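Local coordinates for protein importin-95 (Chaetomium thermophilum, PDB 4XRI) that probably serves as a flexible HEAT-repeat transport receptor of the importin-beta family, carrying protein cargo into the nucleus and binding a small GTPase, at residues Thr705-Phe710 with Tyr754-Tyr759. The protein carries 2 engineered substitutions. Residues are numbered along the deposited sequence; the frame is centred on the assembly and turned at random.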
loop_
_atom_site.group_PDB
_atom_site.type_symbol
_atom_site.label_atom_id
_atom_site.label_comp_id
_atom_site.label_asym_id
_atom_site.label_seq_id
_atom_site.Cartn_x
_atom_site.Cartn_y
_atom_site.Cartn_z
ATOM N N THR A 705 -2.643 -14.989 19.880
ATOM C CA THR A 705 -2.988 -14.685 18.497
ATOM C C THR A 705 -2.772 -15.904 17.602
ATOM O O THR A 705 -1.642 -16.364 17.442
ATOM C CB THR A 705 -2.158 -13.498 17.962
ATOM O OG1 THR A 705 -2.362 -12.357 18.805
ATOM C CG2 THR A 705 -2.575 -13.159 16.533
ATOM N N LEU A 706 -3.860 -16.427 17.038
ATOM C CA LEU A 706 -3.795 -17.591 16.149
ATOM C C LEU A 706 -2.910 -17.327 14.941
ATOM O O LEU A 706 -1.955 -18.059 14.693
ATOM C CB LEU A 706 -5.192 -18.012 15.675
ATOM C CG LEU A 706 -5.148 -19.160 14.656
ATOM C CD1 LEU A 706 -5.066 -20.505 15.359
ATOM C CD2 LEU A 706 -6.313 -19.113 13.671
ATOM N N ALA A 707 -3.230 -16.278 14.196
ATOM C CA ALA A 707 -2.439 -15.896 13.043
ATOM C C ALA A 707 -1.236 -15.046 13.441
ATOM O O ALA A 707 -1.051 -13.947 12.910
ATOM C CB ALA A 707 -3.316 -15.152 12.031
ATOM N N ASN A 708 -0.432 -15.572 14.369
ATOM C CA ASN A 708 0.866 -15.002 14.737
ATOM C C ASN A 708 1.637 -14.506 13.528
ATOM O O ASN A 708 2.011 -15.301 12.659
ATOM C CB ASN A 708 1.696 -16.052 15.498
ATOM C CG ASN A 708 2.944 -15.471 16.176
ATOM O OD1 ASN A 708 3.500 -14.455 15.760
ATOM N ND2 ASN A 708 3.384 -16.133 17.232
ATOM N N GLN A 709 1.885 -13.198 13.493
ATOM C CA GLN A 709 2.524 -12.576 12.345
ATOM C C GLN A 709 3.958 -13.060 12.139
ATOM O O GLN A 709 4.494 -12.979 11.033
ATOM C CB GLN A 709 2.505 -11.054 12.494
ATOM C CG GLN A 709 3.462 -10.506 13.544
ATOM C CD GLN A 709 3.336 -9.008 13.729
ATOM O OE1 GLN A 709 3.870 -8.224 12.946
ATOM N NE2 GLN A 709 2.619 -8.604 14.769
ATOM N N PHE A 710 4.575 -13.568 13.200
ATOM C CA PHE A 710 5.970 -13.981 13.136
ATOM C C PHE A 710 6.132 -15.444 12.734
ATOM O O PHE A 710 7.224 -15.864 12.352
ATOM C CB PHE A 710 6.663 -13.753 14.484
ATOM C CG PHE A 710 6.566 -12.342 14.990
ATOM C CD1 PHE A 710 7.264 -11.319 14.372
ATOM C CD2 PHE A 710 5.787 -12.045 16.095
ATOM C CE1 PHE A 710 7.177 -10.021 14.840
ATOM C CE2 PHE A 710 5.698 -10.749 16.569
ATOM C CZ PHE A 710 6.395 -9.738 15.941
ATOM N N TYR A 754 -8.231 -11.366 1.696
ATOM C CA TYR A 754 -7.006 -11.502 0.913
ATOM C C TYR A 754 -5.793 -11.598 1.829
ATOM O O TYR A 754 -4.833 -12.313 1.533
ATOM C CB TYR A 754 -6.832 -10.324 -0.049
ATOM C CG TYR A 754 -7.881 -10.233 -1.133
ATOM C CD1 TYR A 754 -7.904 -11.143 -2.183
ATOM C CD2 TYR A 754 -8.836 -9.226 -1.117
ATOM C CE1 TYR A 754 -8.858 -11.058 -3.180
ATOM C CE2 TYR A 754 -9.792 -9.131 -2.109
ATOM C CZ TYR A 754 -9.800 -10.050 -3.138
ATOM O OH TYR A 754 -10.750 -9.959 -4.127
ATOM N N GLU A 755 -5.843 -10.867 2.938
ATOM C CA GLU A 755 -4.736 -10.823 3.885
ATOM C C GLU A 755 -4.509 -12.176 4.547
ATOM O O GLU A 755 -3.370 -12.604 4.727
ATOM C CB GLU A 755 -4.987 -9.754 4.951
ATOM C CG GLU A 755 -3.848 -9.584 5.943
ATOM C CD GLU A 755 -4.123 -8.496 6.962
ATOM O OE1 GLU A 755 -5.220 -7.902 6.916
ATOM O OE2 GLU A 755 -3.243 -8.235 7.810
ATOM N N MET A 756 -5.596 -12.850 4.905
ATOM C CA MET A 756 -5.498 -14.148 5.557
ATOM C C MET A 756 -5.088 -15.228 4.562
ATOM O O MET A 756 -4.334 -16.140 4.903
ATOM C CB MET A 756 -6.822 -14.517 6.228
ATOM C CG MET A 756 -6.734 -15.749 7.113
ATOM S SD MET A 756 -5.419 -15.612 8.339
ATOM C CE MET A 756 -5.649 -17.134 9.252
ATOM N N ILE A 757 -5.589 -15.121 3.336
ATOM C CA ILE A 757 -5.184 -16.016 2.259
ATOM C C ILE A 757 -3.683 -15.904 2.022
ATOM O O ILE A 757 -2.980 -16.909 1.918
ATOM C CB ILE A 757 -5.937 -15.705 0.950
ATOM C CG1 ILE A 757 -7.397 -16.149 1.058
ATOM C CG2 ILE A 757 -5.262 -16.387 -0.232
ATOM C CD1 ILE A 757 -8.276 -15.614 -0.051
ATOM N N ASP A 758 -3.200 -14.668 1.954
ATOM C CA ASP A 758 -1.777 -14.408 1.793
ATOM C C ASP A 758 -0.977 -14.928 2.981
ATOM O O ASP A 758 0.101 -15.497 2.806
ATOM C CB ASP A 758 -1.519 -12.911 1.607
ATOM C CG ASP A 758 -1.932 -12.417 0.237
ATOM O OD1 ASP A 758 -1.954 -13.232 -0.710
ATOM O OD2 ASP A 758 -2.231 -11.212 0.106
ATOM N N TYR A 759 -1.507 -14.728 4.185
ATOM C CA TYR A 759 -0.828 -15.178 5.396
ATOM C C TYR A 759 -0.616 -16.689 5.391
ATOM O O TYR A 759 0.458 -17.176 5.750
ATOM C CB TYR A 759 -1.611 -14.773 6.644
ATOM C CG TYR A 759 -1.025 -15.343 7.917
ATOM C CD1 TYR A 759 -1.581 -16.463 8.525
ATOM C CD2 TYR A 759 0.100 -14.772 8.502
ATOM C CE1 TYR A 759 -1.041 -16.992 9.682
ATOM C CE2 TYR A 759 0.646 -15.293 9.661
ATOM C CZ TYR A 759 0.070 -16.402 10.245
ATOM O OH TYR A 759 0.611 -16.923 11.396
#
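A707 and Y759 make the closest backbone approach, with CA of A707 7.8 Å from CA of Y759, so the first two turns of helix 754-780 meet the loop between helices 690-701 and 711-725 at a distance that leaves the contact to side chains, chiefly that of Y759. Y759 carries most of it. With CG anti to the backbone N (chi1 174°), its ring reaches out from the helix and brings the hydroxyl to the loop backbone. There Y759 OH donates to the carbonyl O of N708 at 2.5 Å, a very short hydrogen bond, and that oxygen lies at the ring edge, near its plane. One face of the same ring takes the methyl of A707: its CB sits 4.2 Å from the ring centroid, 27° off the normal, a CH-pi contact. M756 comes to the same methyl from the preceding turn; its chain bends at chi2 (54°) and puts CE 4.1 Å from CB of A707.

Within the loop, A707 is the centre of an inverse gamma turn, and N708 OD1 accepts from F710 N at 2.9 Å, a capping bond at the turn leading into helix 711-725. ND2 of N708 hydrogen-bonds to OD1 of N700, at the end of helix 690-701, tying this residue back to the preceding helix, while K711 and P712, at the start of helix 711-725, also touch the Y759 side chain.

A phenylalanine in place of Y759 could keep the ring over A707 but would probably leave the N708 carbonyl without its hydroxyl donor. This is a surface contact in the HEAT-type helical array, between a loop and the start of a helix: one phenol supplies both a polar tie to main chain and an apolar face for a methyl, joining the start of helix 754-780 to the loop at the cap of helix 711-725.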